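PDB 3ZLC: ER-derived vesicles protein ERV41 from Saccharomyces cerevisiae, which is a constituent of COPII-coated vesicles derived from the endoplasmic reticulum and is required for efficient transport of a subset of secretory proteins to the Golgi. Local coordinates for residues 22-27 / 234-239. Residues are numbered along the deposited sequence; the frame is centred on the assembly and turned at random. Where two conformers were deposited one is given.
Sequences INMDIY and IFFKYN
The hydrophobic core between the two beta sheets of the Erv41 lumenal domain is where I22 and I26 of strand 19-28 meet Y238 and F236 of strand 233-240. The strands belong to different sheets. The two segments run roughly antiparallel, at 157°, with their axes 11.7 Å apart, so side chains alone bridge the gap. I22 lays its CD1 methyl over one face of the Y238 ring, 3.9 Å from the centroid, a CH-pi contact. The nearest ring atom is CE2, 3.4 Å from I22 CD1. With CG between the backbone N and the carbonyl carbon (chi1 48°), the Y238 ring turns one face to I22. I26 and F236 approach from opposite directions. I26 CD1 comes obliquely to the ring, 3.5 Å from F236 CZ. M24 SD makes a looser Met-aromatic contact, also oblique, 5.1 Å from the F236 centroid. M24 and I26 each have a second conformer, so their contacts with F236 are less certain. F161, on strand 156-163 beside strand 19-28, stacks on the F236 ring. A serine in place of Y238 would probably leave the I22 methyl without its ring face and open a gap between the sheets. The touching residues are all buried, and dispersion and CH-pi contacts join the sheets here.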
loop_
_atom_site.group_PDB
_atom_site.type_symbol
_atom_site.label_atom_id
_atom_site.label_comp_id
_atom_site.label_asym_id
_atom_site.label_seq_id
_atom_site.Cartn_x
_atom_site.Cartn_y
_atom_site.Cartn_z
ATOM N N ILE A 22 0.995 10.501 -0.470
ATOM C CA ILE A 22 1.154 9.061 -0.286
ATOM C C ILE A 22 1.473 8.455 -1.640
ATOM O O ILE A 22 0.699 8.607 -2.598
ATOM C CB ILE A 22 -0.111 8.403 0.301
ATOM C CG1 ILE A 22 -0.407 8.984 1.687
ATOM C CG2 ILE A 22 0.084 6.899 0.411
ATOM C CD1 ILE A 22 -1.627 8.348 2.399
ATOM N N ASN A 23 2.619 7.783 -1.733
ATOM C CA ASN A 23 3.064 7.215 -3.003
ATOM C C ASN A 23 2.848 5.716 -2.956
ATOM O O ASN A 23 3.271 5.056 -2.007
ATOM C CB ASN A 23 4.546 7.506 -3.248
ATOM C CG ASN A 23 4.925 8.927 -2.912
ATOM O OD1 ASN A 23 4.443 9.880 -3.544
ATOM N ND2 ASN A 23 5.805 9.086 -1.922
ATOM N N MET A 24 2.210 5.168 -3.984
ATOM C CA MET A 24 1.807 3.767 -3.964
ATOM C C MET A 24 2.056 3.085 -5.315
ATOM O O MET A 24 1.822 3.675 -6.362
ATOM C CB MET A 24 0.321 3.682 -3.606
ATOM C CG MET A 24 -0.090 2.381 -2.969
ATOM S SD MET A 24 -1.867 2.230 -2.688
ATOM C CE MET A 24 -2.470 3.563 -3.733
ATOM N N ASP A 25 2.504 1.841 -5.280
ATOM C CA ASP A 25 2.631 1.054 -6.487
ATOM C C ASP A 25 2.369 -0.346 -5.986
ATOM O O ASP A 25 3.169 -0.905 -5.235
ATOM C CB ASP A 25 4.034 1.178 -7.089
ATOM C CG ASP A 25 4.135 0.475 -8.440
ATOM O OD1 ASP A 25 3.776 -0.725 -8.517
ATOM O OD2 ASP A 25 4.520 1.126 -9.422
ATOM N N ILE A 26 1.196 -0.879 -6.320
ATOM C CA ILE A 26 0.721 -2.150 -5.764
ATOM C C ILE A 26 0.119 -3.019 -6.880
ATOM O O ILE A 26 -0.446 -2.475 -7.831
ATOM C CB ILE A 26 -0.343 -1.862 -4.664
ATOM C CG1 ILE A 26 0.295 -1.038 -3.538
ATOM C CG2 ILE A 26 -0.945 -3.144 -4.086
ATOM C CD1 ILE A 26 -0.640 -0.708 -2.415
ATOM N N TYR A 27 0.242 -4.346 -6.769
ATOM C CA TYR A 27 -0.469 -5.252 -7.672
ATOM C C TYR A 27 -1.550 -5.866 -6.797
ATOM O O TYR A 27 -1.265 -6.291 -5.683
ATOM C CB TYR A 27 0.435 -6.384 -8.184
ATOM C CG TYR A 27 1.663 -5.960 -8.976
ATOM C CD1 TYR A 27 1.700 -4.755 -9.675
ATOM C CD2 TYR A 27 2.784 -6.773 -9.018
ATOM C CE1 TYR A 27 2.838 -4.383 -10.410
ATOM C CE2 TYR A 27 3.917 -6.417 -9.739
ATOM C CZ TYR A 27 3.941 -5.219 -10.429
ATOM O OH TYR A 27 5.068 -4.866 -11.150
ATOM N N ILE A 234 -7.868 -4.179 1.385
ATOM C CA ILE A 234 -6.510 -3.888 1.804
ATOM C C ILE A 234 -6.541 -2.464 2.341
ATOM O O ILE A 234 -6.922 -1.532 1.623
ATOM C CB ILE A 234 -5.529 -3.983 0.617
ATOM C CG1 ILE A 234 -5.528 -5.400 0.023
ATOM C CG2 ILE A 234 -4.107 -3.619 1.073
ATOM C CD1 ILE A 234 -4.960 -5.478 -1.408
ATOM N N PHE A 235 -6.153 -2.294 3.604
ATOM C CA PHE A 235 -6.287 -0.996 4.273
ATOM C C PHE A 235 -4.963 -0.489 4.831
ATOM O O PHE A 235 -4.247 -1.214 5.533
ATOM C CB PHE A 235 -7.299 -1.106 5.418
ATOM C CG PHE A 235 -8.688 -1.550 4.978
ATOM C CD1 PHE A 235 -8.983 -2.902 4.798
ATOM C CD2 PHE A 235 -9.700 -0.620 4.778
ATOM C CE1 PHE A 235 -10.264 -3.314 4.401
ATOM C CE2 PHE A 235 -10.992 -1.023 4.386
ATOM C CZ PHE A 235 -11.268 -2.369 4.201
ATOM N N PHE A 236 -4.647 0.764 4.535
ATOM C CA PHE A 236 -3.440 1.385 5.078
ATOM C C PHE A 236 -3.863 2.480 6.042
ATOM O O PHE A 236 -4.358 3.524 5.614
ATOM C CB PHE A 236 -2.630 2.013 3.953
ATOM C CG PHE A 236 -2.135 1.017 2.925
ATOM C CD1 PHE A 236 -2.905 0.699 1.815
ATOM C CD2 PHE A 236 -0.881 0.415 3.062
ATOM C CE1 PHE A 236 -2.442 -0.212 0.844
ATOM C CE2 PHE A 236 -0.411 -0.495 2.101
ATOM C CZ PHE A 236 -1.193 -0.808 0.992
ATOM N N LYS A 237 -3.715 2.236 7.337
ATOM C CA LYS A 237 -4.009 3.273 8.318
ATOM C C LYS A 237 -2.730 4.044 8.568
ATOM O O LYS A 237 -1.634 3.461 8.621
ATOM C CB LYS A 237 -4.527 2.669 9.623
ATOM C CG LYS A 237 -5.802 1.860 9.448
ATOM C CD LYS A 237 -6.872 2.292 10.439
ATOM C CE LYS A 237 -8.119 1.421 10.314
ATOM N NZ LYS A 237 -9.207 1.841 11.249
ATOM N N TYR A 238 -2.844 5.361 8.676
ATOM C CA TYR A 238 -1.638 6.147 8.914
ATOM C C TYR A 238 -1.855 7.225 9.958
ATOM O O TYR A 238 -2.938 7.801 10.072
ATOM C CB TYR A 238 -1.095 6.746 7.601
ATOM C CG TYR A 238 -2.154 7.424 6.754
ATOM C CD1 TYR A 238 -2.515 8.742 7.003
ATOM C CD2 TYR A 238 -2.784 6.756 5.705
ATOM C CE1 TYR A 238 -3.463 9.383 6.239
ATOM C CE2 TYR A 238 -3.758 7.402 4.926
ATOM C CZ TYR A 238 -4.087 8.715 5.204
ATOM O OH TYR A 238 -5.047 9.395 4.470
ATOM N N ASN A 239 -0.820 7.465 10.751
ATOM C CA ASN A 239 -0.816 8.609 11.647
ATOM C C ASN A 239 0.578 9.215 11.638
ATOM O O ASN A 239 1.553 8.550 11.262
ATOM C CB ASN A 239 -1.213 8.212 13.063
ATOM C CG ASN A 239 -1.825 9.364 13.819
ATOM O OD1 ASN A 239 -1.618 10.536 13.457
ATOM N ND2 ASN A 239 -2.594 9.054 14.862
#